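Local coordinates for protein octenoyl-CoA reductase/carboxylase (Streptomyces sp., PDB 4A0S) that reductively carboxylates 2-octenoyl-CoA using NADPH, giving an unusual extender unit for cinnabaramide polyketide biosynthesis, at residues A197-C202 / G234-Q239; G204-M209 / I238-N243; L210-G215 / H365-A370; N372-F375 / A379-P382. One frame throughout, in Å; residues are numbered along the deposited sequence.

Contact 1. Residues A197-C202 / G234-Q239; sequences AVSPLC and GSYAIQ. With CO8 (octanoyl-coenzyme A), chain E.
Tyr236 reaches from helix 232-243 across to residues 198-202, which lead into helix 200-210, and lays its ring against three of them, a case of one long side chain carrying nearly the whole contact. With CG anti to its own carbonyl carbon (chi1 -67°), the phenol projects out toward the other segment, and its hydroxyl arrives beside Ser199. Tyr236 OH and Ser199 OG lie 2.5 Å apart, a very short hydrogen bond in which either oxygen could be the donor. The same phenol oxygen is also hydrogen-bonded to the backbone N of Ala383, so this buried polar tip is gripped by two partners. Val198 meets the hydroxyl from another direction: its side chain runs at about a right angle to the tyrosine and brings CG2 to 3.5 Å from Tyr236 OH. Nearer the root of the ring, Cys202 makes an apolar contact, with CB 3.7 Å from Tyr236 CD2, while the sulfur end approaches bound NADP. Leu201, the next residue back, points away from Tyr236 and places CD1 3.5 Å from C4' of the octanoyl chain of CO8. Helix 232-243 starts with Gly232 and Leu233, which bind NADP, and thus occupies the place of the first helix of a Rossmann nucleotide-binding fold, here braced against the cofactor-facing helix of a medium-chain dehydrogenase/reductase.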
# COMPACT_ATOMS: atom_id res chain seq x y z
N ALA A 197 -25.79 -15.60 -12.28
CA ALA A 197 -26.46 -15.07 -11.08
C ALA A 197 -25.80 -15.45 -9.76
O ALA A 197 -25.89 -14.70 -8.79
CB ALA A 197 -27.91 -15.51 -11.06
N VAL A 198 -25.15 -16.62 -9.72
CA VAL A 198 -24.66 -17.14 -8.44
C VAL A 198 -23.43 -16.42 -7.89
O VAL A 198 -23.13 -16.50 -6.71
CB VAL A 198 -24.42 -18.69 -8.47
CG1 VAL A 198 -25.72 -19.44 -8.60
CG2 VAL A 198 -23.42 -19.08 -9.56
N SER A 199 -22.76 -15.68 -8.74
CA SER A 199 -21.42 -15.21 -8.43
C SER A 199 -21.23 -13.82 -7.86
O SER A 199 -20.38 -13.64 -7.00
CB SER A 199 -20.54 -15.37 -9.66
OG SER A 199 -20.41 -16.73 -9.96
N PRO A 200 -22.00 -12.82 -8.34
CA PRO A 200 -21.53 -11.46 -8.04
C PRO A 200 -21.29 -11.19 -6.56
O PRO A 200 -20.22 -10.69 -6.20
CB PRO A 200 -22.65 -10.57 -8.59
CG PRO A 200 -23.15 -11.37 -9.78
CD PRO A 200 -23.13 -12.82 -9.28
N LEU A 201 -22.24 -11.54 -5.71
CA LEU A 201 -22.11 -11.20 -4.30
C LEU A 201 -20.95 -11.96 -3.65
O LEU A 201 -20.03 -11.34 -3.14
CB LEU A 201 -23.41 -11.43 -3.56
CG LEU A 201 -23.38 -11.00 -2.10
CD1 LEU A 201 -24.78 -10.59 -1.67
CD2 LEU A 201 -22.90 -12.12 -1.28
N CYS A 202 -21.00 -13.28 -3.70
CA CYS A 202 -19.98 -14.09 -3.03
C CYS A 202 -18.62 -13.97 -3.69
O CYS A 202 -17.59 -13.87 -3.01
CB CYS A 202 -20.42 -15.55 -2.99
SG CYS A 202 -21.66 -15.81 -1.74
N GLY A 234 -16.51 -19.46 0.18
CA GLY A 234 -15.34 -20.34 0.13
C GLY A 234 -15.14 -20.87 -1.27
O GLY A 234 -14.01 -20.98 -1.75
N SER A 235 -16.24 -21.18 -1.94
CA SER A 235 -16.17 -21.74 -3.27
C SER A 235 -15.52 -20.80 -4.25
O SER A 235 -14.94 -21.24 -5.25
CB SER A 235 -17.55 -22.13 -3.77
OG SER A 235 -18.03 -23.24 -3.02
N TYR A 236 -15.62 -19.51 -3.99
CA TYR A 236 -14.91 -18.54 -4.83
C TYR A 236 -13.54 -18.21 -4.30
O TYR A 236 -12.60 -18.07 -5.08
CB TYR A 236 -15.72 -17.28 -5.03
CG TYR A 236 -16.94 -17.56 -5.85
CD1 TYR A 236 -16.83 -17.92 -7.20
CD2 TYR A 236 -18.21 -17.49 -5.29
CE1 TYR A 236 -17.97 -18.20 -7.97
CE2 TYR A 236 -19.35 -17.77 -6.04
CZ TYR A 236 -19.22 -18.13 -7.37
OH TYR A 236 -20.33 -18.40 -8.12
N ALA A 237 -13.44 -18.11 -2.98
CA ALA A 237 -12.16 -17.87 -2.33
C ALA A 237 -11.16 -18.91 -2.83
O ALA A 237 -10.05 -18.57 -3.23
CB ALA A 237 -12.31 -17.95 -0.82
N ILE A 238 -11.58 -20.17 -2.84
CA ILE A 238 -10.72 -21.24 -3.35
C ILE A 238 -10.21 -20.93 -4.75
O ILE A 238 -9.03 -21.11 -5.05
CB ILE A 238 -11.47 -22.60 -3.38
CG1 ILE A 238 -11.60 -23.14 -1.96
CG2 ILE A 238 -10.75 -23.60 -4.31
CD1 ILE A 238 -12.74 -24.14 -1.80
N GLN A 239 -11.10 -20.46 -5.61
CA GLN A 239 -10.74 -20.22 -6.99
C GLN A 239 -9.81 -19.04 -7.14
O GLN A 239 -8.85 -19.10 -7.92
CB GLN A 239 -11.99 -20.01 -7.80
CG GLN A 239 -12.85 -21.24 -7.85
CD GLN A 239 -13.88 -21.09 -8.90
OE1 GLN A 239 -13.56 -21.06 -10.09
NE2 GLN A 239 -15.11 -20.90 -8.49
N1A CO8 E . -36.53 -4.91 15.49
C2A CO8 E . -36.53 -3.67 15.01
N3A CO8 E . -35.45 -2.89 15.11
C4A CO8 E . -34.33 -3.38 15.70
C5A CO8 E . -34.29 -4.67 16.20
C6A CO8 E . -35.44 -5.45 16.09
N6A CO8 E . -35.45 -6.70 16.55
N7A CO8 E . -33.08 -4.87 16.71
C8A CO8 E . -32.38 -3.75 16.54
N9A CO8 E . -33.14 -2.84 15.92
C1B CO8 E . -32.79 -1.45 15.53
C2B CO8 E . -32.79 -0.51 16.74
O2B CO8 E . -33.34 0.77 16.37
C3B CO8 E . -31.29 -0.40 17.02
O3B CO8 E . -30.99 0.82 17.69
P3B CO8 E . -30.73 0.71 19.28
O7A CO8 E . -31.71 1.80 19.98
O8A CO8 E . -31.34 -0.71 19.85
O9A CO8 E . -29.30 0.85 19.62
C4B CO8 E . -30.67 -0.43 15.63
O4B CO8 E . -31.47 -1.39 14.92
C5B CO8 E . -29.27 -1.05 15.64
O5B CO8 E . -28.79 -1.18 14.28
P1A CO8 E . -28.32 0.16 13.46
O1A CO8 E . -27.84 -0.38 11.97
O2A CO8 E . -29.39 1.20 13.29
O3A CO8 E . -27.09 0.82 14.34
P2A CO8 E . -25.48 0.53 14.24
O4A CO8 E . -24.92 0.57 15.74
O5A CO8 E . -24.74 1.47 13.34
O6A CO8 E . -25.31 -1.02 13.77
CBP CO8 E . -24.41 -2.89 12.45
CCP CO8 E . -24.28 -1.40 12.83
CDP CO8 E . -23.99 -3.69 13.69
CEP CO8 E . -23.41 -3.17 11.32
CAP CO8 E . -25.88 -3.21 12.01
OAP CO8 E . -26.39 -2.28 10.99
C9P CO8 E . -26.12 -4.68 11.57
O9P CO8 E . -26.17 -5.56 12.43
N8P CO8 E . -26.29 -4.90 10.24
C7P CO8 E . -26.61 -6.25 9.70
C6P CO8 E . -25.42 -7.01 9.06
C5P CO8 E . -25.50 -8.50 9.48
O5P CO8 E . -25.41 -8.81 10.66
N4P CO8 E . -25.80 -9.45 8.59
C3P CO8 E . -25.80 -9.41 7.13
C2P CO8 E . -24.62 -10.34 6.81
S1P CO8 E . -23.34 -9.49 5.82
C1' CO8 E . -23.72 -10.18 4.28
O1' CO8 E . -24.25 -11.31 4.16
C2' CO8 E . -23.42 -9.37 3.22
C3' CO8 E . -23.62 -9.73 1.91
C4' CO8 E . -23.24 -8.84 0.89
C5' CO8 E . -23.00 -7.40 1.31
C6' CO8 E . -22.77 -6.63 -0.01
C7' CO8 E . -22.26 -5.25 0.30
C8' CO8 E . -22.18 -4.48 -1.02

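Contact 2. Residues G204-M209 / I238-N243. With NAP (NADP nicotinamide-adenine-dinucleotide phosphate), chain F.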
# COMPACT_ATOMS: atom_id res chain seq x y z
N GLY A 204 -17.54 -11.53 -5.69
CA GLY A 204 -17.03 -10.16 -5.54
C GLY A 204 -16.48 -10.00 -4.13
O GLY A 204 -15.39 -9.44 -3.93
N THR A 205 -17.21 -10.53 -3.16
CA THR A 205 -16.83 -10.41 -1.77
C THR A 205 -15.53 -11.15 -1.48
O THR A 205 -14.65 -10.63 -0.79
CB THR A 205 -17.94 -10.92 -0.84
OG1 THR A 205 -19.06 -10.05 -0.94
CG2 THR A 205 -17.47 -10.93 0.60
N ALA A 206 -15.41 -12.36 -2.01
CA ALA A 206 -14.21 -13.14 -1.83
C ALA A 206 -13.05 -12.43 -2.55
O ALA A 206 -11.90 -12.46 -2.10
CB ALA A 206 -14.42 -14.55 -2.39
N TYR A 207 -13.38 -11.80 -3.67
CA TYR A 207 -12.41 -11.14 -4.51
C TYR A 207 -11.83 -9.95 -3.75
O TYR A 207 -10.61 -9.76 -3.69
CB TYR A 207 -13.05 -10.65 -5.81
CG TYR A 207 -12.05 -9.92 -6.65
CD1 TYR A 207 -11.72 -8.58 -6.37
CD2 TYR A 207 -11.37 -10.57 -7.69
CE1 TYR A 207 -10.75 -7.92 -7.11
CE2 TYR A 207 -10.42 -9.90 -8.45
CZ TYR A 207 -10.11 -8.58 -8.14
OH TYR A 207 -9.17 -7.91 -8.86
N ARG A 208 -12.72 -9.16 -3.15
CA ARG A 208 -12.27 -8.02 -2.35
C ARG A 208 -11.36 -8.50 -1.22
O ARG A 208 -10.30 -7.96 -1.00
CB ARG A 208 -13.45 -7.25 -1.77
CG ARG A 208 -12.98 -6.06 -0.95
CD ARG A 208 -14.11 -5.19 -0.44
NE ARG A 208 -13.56 -4.10 0.35
CZ ARG A 208 -13.36 -2.86 -0.11
NH1 ARG A 208 -13.64 -2.54 -1.37
NH2 ARG A 208 -12.86 -1.93 0.69
N MET A 209 -11.82 -9.53 -0.52
CA MET A 209 -11.10 -10.09 0.62
C MET A 209 -9.72 -10.61 0.27
O MET A 209 -8.83 -10.53 1.08
CB MET A 209 -11.93 -11.24 1.20
CG MET A 209 -13.21 -10.73 1.84
SD MET A 209 -14.24 -12.08 2.39
CE MET A 209 -13.29 -12.67 3.80
N ILE A 238 -11.58 -20.17 -2.84
CA ILE A 238 -10.72 -21.24 -3.35
C ILE A 238 -10.21 -20.93 -4.75
O ILE A 238 -9.03 -21.11 -5.05
CB ILE A 238 -11.47 -22.60 -3.38
CG1 ILE A 238 -11.60 -23.14 -1.96
CG2 ILE A 238 -10.75 -23.60 -4.31
CD1 ILE A 238 -12.74 -24.14 -1.80
N GLN A 239 -11.10 -20.46 -5.61
CA GLN A 239 -10.74 -20.22 -6.99
C GLN A 239 -9.81 -19.04 -7.14
O GLN A 239 -8.85 -19.10 -7.92
CB GLN A 239 -11.99 -20.01 -7.80
CG GLN A 239 -12.85 -21.24 -7.85
CD GLN A 239 -13.88 -21.09 -8.90
OE1 GLN A 239 -13.56 -21.06 -10.09
NE2 GLN A 239 -15.11 -20.90 -8.49
N PHE A 240 -10.07 -17.98 -6.39
CA PHE A 240 -9.18 -16.82 -6.43
C PHE A 240 -7.81 -17.19 -5.88
O PHE A 240 -6.79 -16.75 -6.42
CB PHE A 240 -9.77 -15.67 -5.65
CG PHE A 240 -11.00 -15.11 -6.26
CD1 PHE A 240 -11.06 -14.87 -7.63
CD2 PHE A 240 -12.11 -14.84 -5.48
CE1 PHE A 240 -12.24 -14.35 -8.21
CE2 PHE A 240 -13.27 -14.33 -6.05
CZ PHE A 240 -13.32 -14.08 -7.41
N VAL A 241 -7.78 -18.01 -4.83
CA VAL A 241 -6.51 -18.43 -4.26
C VAL A 241 -5.74 -19.23 -5.31
O VAL A 241 -4.59 -18.92 -5.66
CB VAL A 241 -6.70 -19.21 -2.96
CG1 VAL A 241 -5.34 -19.74 -2.46
CG2 VAL A 241 -7.34 -18.31 -1.89
N LYS A 242 -6.40 -20.23 -5.86
CA LYS A 242 -5.77 -21.09 -6.84
C LYS A 242 -5.36 -20.27 -8.05
O LYS A 242 -4.21 -20.31 -8.46
CB LYS A 242 -6.71 -22.21 -7.25
CG LYS A 242 -6.84 -23.28 -6.18
CD LYS A 242 -7.75 -24.41 -6.63
CE LYS A 242 -7.15 -25.13 -7.86
NZ LYS A 242 -5.84 -25.82 -7.55
N ASN A 243 -6.30 -19.50 -8.59
CA ASN A 243 -6.02 -18.71 -9.78
C ASN A 243 -4.91 -17.70 -9.56
O ASN A 243 -4.18 -17.35 -10.49
CB ASN A 243 -7.27 -18.01 -10.31
CG ASN A 243 -7.05 -17.39 -11.69
OD1 ASN A 243 -6.72 -18.10 -12.65
ND2 ASN A 243 -7.25 -16.08 -11.79
PA NAP F . -22.80 -20.37 2.84
O1A NAP F . -22.85 -20.62 1.28
O2A NAP F . -23.89 -20.99 3.66
O5B NAP F . -21.45 -20.95 3.30
C5B NAP F . -21.09 -20.73 4.65
C4B NAP F . -20.13 -21.85 5.03
O4B NAP F . -19.75 -21.58 6.39
C3B NAP F . -20.79 -23.24 5.02
O3B NAP F . -20.16 -23.96 3.97
C2B NAP F . -20.34 -23.89 6.32
O2B NAP F . -19.09 -24.56 6.17
C1B NAP F . -20.13 -22.75 7.24
N9A NAP F . -21.43 -22.42 7.88
C8A NAP F . -22.67 -22.54 7.38
N7A NAP F . -23.57 -22.10 8.27
C5A NAP F . -22.88 -21.71 9.33
C6A NAP F . -23.25 -21.20 10.55
N6A NAP F . -24.54 -20.99 10.81
N1A NAP F . -22.30 -20.91 11.42
C2A NAP F . -21.02 -21.09 11.14
N3A NAP F . -20.61 -21.60 10.00
C4A NAP F . -21.53 -21.91 9.08
O3 NAP F . -22.75 -18.81 3.16
PN NAP F . -21.74 -17.78 2.44
O1N NAP F . -22.61 -17.25 1.24
O2N NAP F . -20.38 -18.37 2.13
O5D NAP F . -21.71 -16.68 3.59
C5D NAP F . -20.99 -17.04 4.76
C4D NAP F . -21.07 -15.84 5.66
O4D NAP F . -20.49 -14.72 4.91
C3D NAP F . -22.51 -15.42 5.97
O3D NAP F . -22.44 -15.02 7.36
C2D NAP F . -22.75 -14.23 5.06
O2D NAP F . -23.73 -13.32 5.63
C1D NAP F . -21.38 -13.60 5.16
N1N NAP F . -21.17 -12.90 3.91
C2N NAP F . -20.73 -11.59 4.00
C3N NAP F . -20.53 -10.95 2.81
C7N NAP F . -20.07 -9.55 2.91
O7N NAP F . -19.77 -9.03 3.99
N7N NAP F . -20.06 -8.94 1.75
C4N NAP F . -20.75 -11.56 1.57
C5N NAP F . -21.18 -12.87 1.47
C6N NAP F . -21.39 -13.55 2.66
P2B NAP F . -18.74 -25.61 7.34
O1X NAP F . -17.57 -26.39 6.53
O2X NAP F . -18.12 -24.85 8.62
O3X NAP F . -20.05 -26.33 7.52
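Phe240 packs into the side of helix 200-210 at Ala206 and Tyr207, joining that helix to helix 232-243, the helix that follows the first strand of the Rossmann-type sheet. The pair illustrates how one aromatic residue can fill the space between two helices. From CB, with CG anti to the carbonyl carbon (chi1 -67°), the ring is directed at the partner helix. CD2 comes close to the backbone of Tyr207, and CE2 goes further in, 3.5 Å from Tyr207 N and 3.7 Å from Tyr207 CB. At the ring edge, near its plane, Ala206 CB sits 3.8 Å from the same CE2. CZ, the tip, rests against Tyr207 CB, and on the other limb CE1 meets Tyr207 CD2. This last atom lies over one face of Phe240, making a T-shaped (edge-to-face) stack in which Tyr207 supplies the edge: the centroids are 5.5 Å apart and the planes stand at 87°. A serine in place of Phe240 would probably leave a gap beside Ala206 and deprive the Tyr207 edge of the face it meets. On the backbone, the Phe240 carbonyl O is hydrogen-bonded to Gln220 of the third subunit, which ties this helix to the tetramer interface. One residue before Ala206, Thr205 turns away from Phe240 to the cofactor, where the carboxamide N7N of NADP makes a weak hydrogen bond to Thr205 OG1 at 3.1 Å.

Contact 3. Residues L210-G215 / H365-A370; sequences LVSDRG and HEEQQA
Ser212 turns its hydroxyl anti to the backbone N (chi1 -178°), and Glu367 sets CG anti to its carbonyl carbon (chi1 -69°) and then runs on extended, so that serine oxygen and carboxylate meet between the loop after helix 200-210 and the first turn of helix 365-376. Ser212 OG donates to Glu367 OE2 in a very short hydrogen bond of 2.5 Å. The hydroxyl works in both directions, because it also accepts from Arg214 N at 3.0 Å, the N-H pointing at it with an angle of 162°. The aliphatic root of Arg214 also lies against the same carboxylate oxygen, with CB 3.2 Å from Glu367 OE2. The other oxygen, OE1, forms a salt bridge with Arg208, so the two arms of this buried acid are held by different partners. Replacing Glu367 by an alanine would probably cost Arg208 one of its two acidic partners, with Asp154 remaining, and leave the Ser212 hydroxyl without its acceptor. Arg214 bends back at chi2 and turns its charged end elsewhere: NE pairs with Asp213 OD1 at 2.8 Å, while its terminal nitrogens bind Asp154, Gly153 and, through NH2, the carbonyl of Gly153 of the fourth subunit. Glu366 OE1 stays 4.3 Å from Arg214 NH2, well out of the guanidinium plane, and offers only charge. The loop side is an ST turn at Ser212 combined with a type I beta turn from Ser212 to Gly215, pinned to a helix by a single carboxylate near a subunit interface.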
# COMPACT_ATOMS: atom_id res chain seq x y z
N LEU A 210 -9.55 -11.14 -0.94
CA LEU A 210 -8.34 -11.91 -1.23
C LEU A 210 -7.53 -11.36 -2.36
O LEU A 210 -6.32 -11.44 -2.33
CB LEU A 210 -8.68 -13.36 -1.56
CG LEU A 210 -9.31 -14.17 -0.43
CD1 LEU A 210 -9.78 -15.50 -0.99
CD2 LEU A 210 -8.29 -14.37 0.70
N VAL A 211 -8.21 -10.86 -3.39
CA VAL A 211 -7.47 -10.48 -4.59
C VAL A 211 -7.17 -9.00 -4.57
O VAL A 211 -6.06 -8.58 -4.88
CB VAL A 211 -8.22 -10.86 -5.88
CG1 VAL A 211 -7.42 -10.41 -7.13
CG2 VAL A 211 -8.49 -12.38 -5.91
N SER A 212 -8.19 -8.23 -4.21
CA SER A 212 -8.15 -6.78 -4.30
C SER A 212 -7.10 -6.18 -3.39
O SER A 212 -6.82 -6.71 -2.31
CB SER A 212 -9.50 -6.20 -3.90
OG SER A 212 -9.46 -4.80 -4.04
N ASP A 213 -6.57 -5.03 -3.80
CA ASP A 213 -5.71 -4.28 -2.90
C ASP A 213 -6.51 -3.69 -1.74
O ASP A 213 -5.95 -3.11 -0.84
CB ASP A 213 -4.87 -3.22 -3.62
CG ASP A 213 -5.68 -2.07 -4.17
OD1 ASP A 213 -6.93 -2.03 -4.02
OD2 ASP A 213 -5.04 -1.17 -4.78
N ARG A 214 -7.82 -3.89 -1.75
CA ARG A 214 -8.66 -3.44 -0.63
C ARG A 214 -8.88 -4.50 0.46
O ARG A 214 -9.44 -4.21 1.50
CB ARG A 214 -10.02 -2.93 -1.14
CG ARG A 214 -9.92 -1.95 -2.29
CD ARG A 214 -9.06 -0.75 -1.93
NE ARG A 214 -8.72 -0.02 -3.14
CZ ARG A 214 -9.37 1.05 -3.58
NH1 ARG A 214 -10.39 1.54 -2.90
NH2 ARG A 214 -8.97 1.66 -4.70
N GLY A 215 -8.42 -5.72 0.20
CA GLY A 215 -8.51 -6.78 1.21
C GLY A 215 -7.12 -7.24 1.61
O GLY A 215 -6.19 -6.44 1.75
N HIS A 365 -17.60 -1.47 -7.23
CA HIS A 365 -17.86 -1.70 -8.63
C HIS A 365 -16.59 -2.08 -9.39
O HIS A 365 -16.64 -2.88 -10.31
CB HIS A 365 -18.45 -0.41 -9.19
CG HIS A 365 -19.20 -0.57 -10.46
ND1 HIS A 365 -19.86 -1.73 -10.81
CD2 HIS A 365 -19.43 0.31 -11.45
CE1 HIS A 365 -20.45 -1.55 -11.97
NE2 HIS A 365 -20.20 -0.32 -12.39
N GLU A 366 -15.46 -1.50 -9.01
CA GLU A 366 -14.20 -1.85 -9.65
C GLU A 366 -13.84 -3.30 -9.37
O GLU A 366 -13.49 -4.05 -10.27
CB GLU A 366 -13.06 -0.92 -9.23
CG GLU A 366 -11.74 -1.32 -9.88
CD GLU A 366 -10.60 -0.43 -9.55
OE1 GLU A 366 -10.28 -0.28 -8.34
OE2 GLU A 366 -10.00 0.11 -10.50
N GLU A 367 -13.95 -3.69 -8.12
CA GLU A 367 -13.63 -5.06 -7.72
C GLU A 367 -14.55 -6.06 -8.38
O GLU A 367 -14.16 -7.17 -8.70
CB GLU A 367 -13.71 -5.20 -6.21
CG GLU A 367 -12.61 -4.46 -5.56
CD GLU A 367 -12.83 -4.26 -4.10
OE1 GLU A 367 -13.97 -4.00 -3.67
OE2 GLU A 367 -11.82 -4.38 -3.39
N GLN A 368 -15.79 -5.63 -8.56
CA GLN A 368 -16.79 -6.48 -9.14
C GLN A 368 -16.52 -6.67 -10.61
O GLN A 368 -16.67 -7.76 -11.11
CB GLN A 368 -18.16 -5.89 -8.89
CG GLN A 368 -18.61 -6.16 -7.46
CD GLN A 368 -19.00 -7.62 -7.25
OE1 GLN A 368 -18.73 -8.47 -8.11
NE2 GLN A 368 -19.60 -7.91 -6.11
N GLN A 369 -16.10 -5.60 -11.28
CA GLN A 369 -15.66 -5.71 -12.66
C GLN A 369 -14.46 -6.63 -12.79
O GLN A 369 -14.40 -7.44 -13.71
CB GLN A 369 -15.27 -4.37 -13.24
CG GLN A 369 -14.60 -4.53 -14.60
CD GLN A 369 -14.29 -3.21 -15.22
OE1 GLN A 369 -15.04 -2.73 -16.07
NE2 GLN A 369 -13.20 -2.60 -14.78
N ALA A 370 -13.50 -6.48 -11.88
CA ALA A 370 -12.32 -7.34 -11.88
C ALA A 370 -12.76 -8.79 -11.71
O ALA A 370 -12.27 -9.69 -12.40
CB ALA A 370 -11.40 -6.95 -10.75

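Contact 4. Residues N372-F375 / A379-P382; sequences NRLF and AVVP
Leu374 and Phe375, near the end of helix 365-376, receive the chain as it doubles back through Ala379 to Pro382, a compact example of a helix end closed by the residues that follow it. Polar contacts come first. Val380 N donates to Leu374 O at 3.0 Å with an N-H...O angle of 156°, approaching from above the carbonyl plane; Leu374 O is also hydrogen-bonded to the Ser377 hydroxyl in the intervening turn. A water donates to both Phe375 O, at 2.6 Å, and Val380 O, at 2.7 Å, bridging two carbonyls that could not bond each other. Val380 O also receives a nearly straight CA-H...O contact from Phe375 CA, 3.5 Å away. The second kind is CH-pi. Val380 holds CG1 anti to its backbone N (chi1 169°), which places this methyl over one face of the Phe375 ring, 3.9 Å from the centroid and toward the rim. The third is plain apolar and van der Waals contact: the other methyl, Val380 CG2, rests 3.9 Å from Leu374 CB, and Ala379 CB lies 4.2 Å from Leu374 CD2. At the edge of the Phe375 ring, near its plane, Pro382 N lies 3.6 Å from Phe375 CE1. Thus the two branches of one valine serve two successive helix residues. Beyond the pair, Leu374 packs on Phe240 of helix 232-243 and on Tyr207 of helix 200-210, and Phe375 reaches Ala203 of the latter helix, while residues 379-382 lead on into strand 384-389.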
# COMPACT_ATOMS: atom_id res chain seq x y z
N ASN A 372 -15.70 -10.01 -12.46
CA ASN A 372 -16.40 -10.36 -13.69
C ASN A 372 -15.41 -10.73 -14.79
O ASN A 372 -15.65 -11.66 -15.54
CB ASN A 372 -17.30 -9.21 -14.13
CG ASN A 372 -18.39 -9.66 -15.06
OD1 ASN A 372 -18.90 -10.77 -14.94
ND2 ASN A 372 -18.77 -8.79 -15.98
N ARG A 373 -14.30 -10.01 -14.86
CA ARG A 373 -13.27 -10.31 -15.84
C ARG A 373 -12.70 -11.70 -15.67
O ARG A 373 -12.35 -12.35 -16.65
CB ARG A 373 -12.15 -9.28 -15.77
CG ARG A 373 -12.55 -8.01 -16.40
CD ARG A 373 -11.61 -6.93 -16.00
NE ARG A 373 -11.89 -5.73 -16.77
CZ ARG A 373 -11.18 -4.61 -16.70
NH1 ARG A 373 -10.15 -4.51 -15.87
NH2 ARG A 373 -11.53 -3.58 -17.45
N LEU A 374 -12.59 -12.14 -14.43
CA LEU A 374 -12.06 -13.47 -14.17
C LEU A 374 -13.08 -14.53 -14.56
O LEU A 374 -12.72 -15.63 -14.93
CB LEU A 374 -11.68 -13.60 -12.71
CG LEU A 374 -10.46 -12.75 -12.33
CD1 LEU A 374 -10.23 -12.80 -10.82
CD2 LEU A 374 -9.21 -13.20 -13.08
N PHE A 375 -14.37 -14.20 -14.44
CA PHE A 375 -15.40 -15.11 -14.93
C PHE A 375 -15.40 -15.14 -16.44
O PHE A 375 -15.51 -16.20 -17.06
CB PHE A 375 -16.77 -14.72 -14.40
CG PHE A 375 -17.01 -15.19 -13.02
CD1 PHE A 375 -17.49 -16.47 -12.79
CD2 PHE A 375 -16.69 -14.38 -11.94
CE1 PHE A 375 -17.69 -16.93 -11.49
CE2 PHE A 375 -16.89 -14.84 -10.63
CZ PHE A 375 -17.39 -16.11 -10.41
N ALA A 379 -11.23 -18.09 -15.99
CA ALA A 379 -10.26 -18.32 -14.94
C ALA A 379 -10.96 -18.77 -13.67
O ALA A 379 -10.46 -19.60 -12.93
CB ALA A 379 -9.46 -17.07 -14.67
N VAL A 380 -12.13 -18.19 -13.44
CA VAL A 380 -12.94 -18.48 -12.28
C VAL A 380 -14.31 -18.88 -12.83
O VAL A 380 -14.76 -18.37 -13.87
CB VAL A 380 -13.01 -17.25 -11.35
CG1 VAL A 380 -14.04 -17.42 -10.26
CG2 VAL A 380 -11.62 -16.99 -10.72
N VAL A 381 -14.95 -19.83 -12.16
CA VAL A 381 -16.17 -20.43 -12.66
C VAL A 381 -17.24 -20.35 -11.59
O VAL A 381 -16.91 -20.24 -10.40
CB VAL A 381 -15.96 -21.90 -13.10
CG1 VAL A 381 -14.89 -21.99 -14.21
CG2 VAL A 381 -15.64 -22.80 -11.88
N PRO A 382 -18.52 -20.38 -12.01
CA PRO A 382 -19.63 -20.25 -11.07
C PRO A 382 -19.64 -21.47 -10.18
O PRO A 382 -19.30 -22.56 -10.62
CB PRO A 382 -20.86 -20.25 -11.98
CG PRO A 382 -20.36 -19.77 -13.28
CD PRO A 382 -18.99 -20.37 -13.40
O HOH W 1 -16.28 -18.51 -16.13

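Overall arrangement
Contacts 1 and 2 follow one another along the same pair of helices, with centres about 7 Å apart, and contacts 3 and 4 flank them through helix 365-376. Contact 2 is tied to contact 3 by the salt bridge Arg208 NH1 to Glu367 OE1 (2.7 Å), and to contact 4 where Phe240 CE1 meets Leu374 CD1 (3.6 Å). Gln239 NE2 probably bonds Val381 O (2.7 Å), joining contact 4 to both helix contacts. Contacts 1 and 2 both touch NADP: the Cys202 side chain comes within about 3 Å, and Thr205 OG1 is 3.1 Å from N7N; side chains of Glu367 and Phe375 stay about 10 and 13 Å from it, a further shell out.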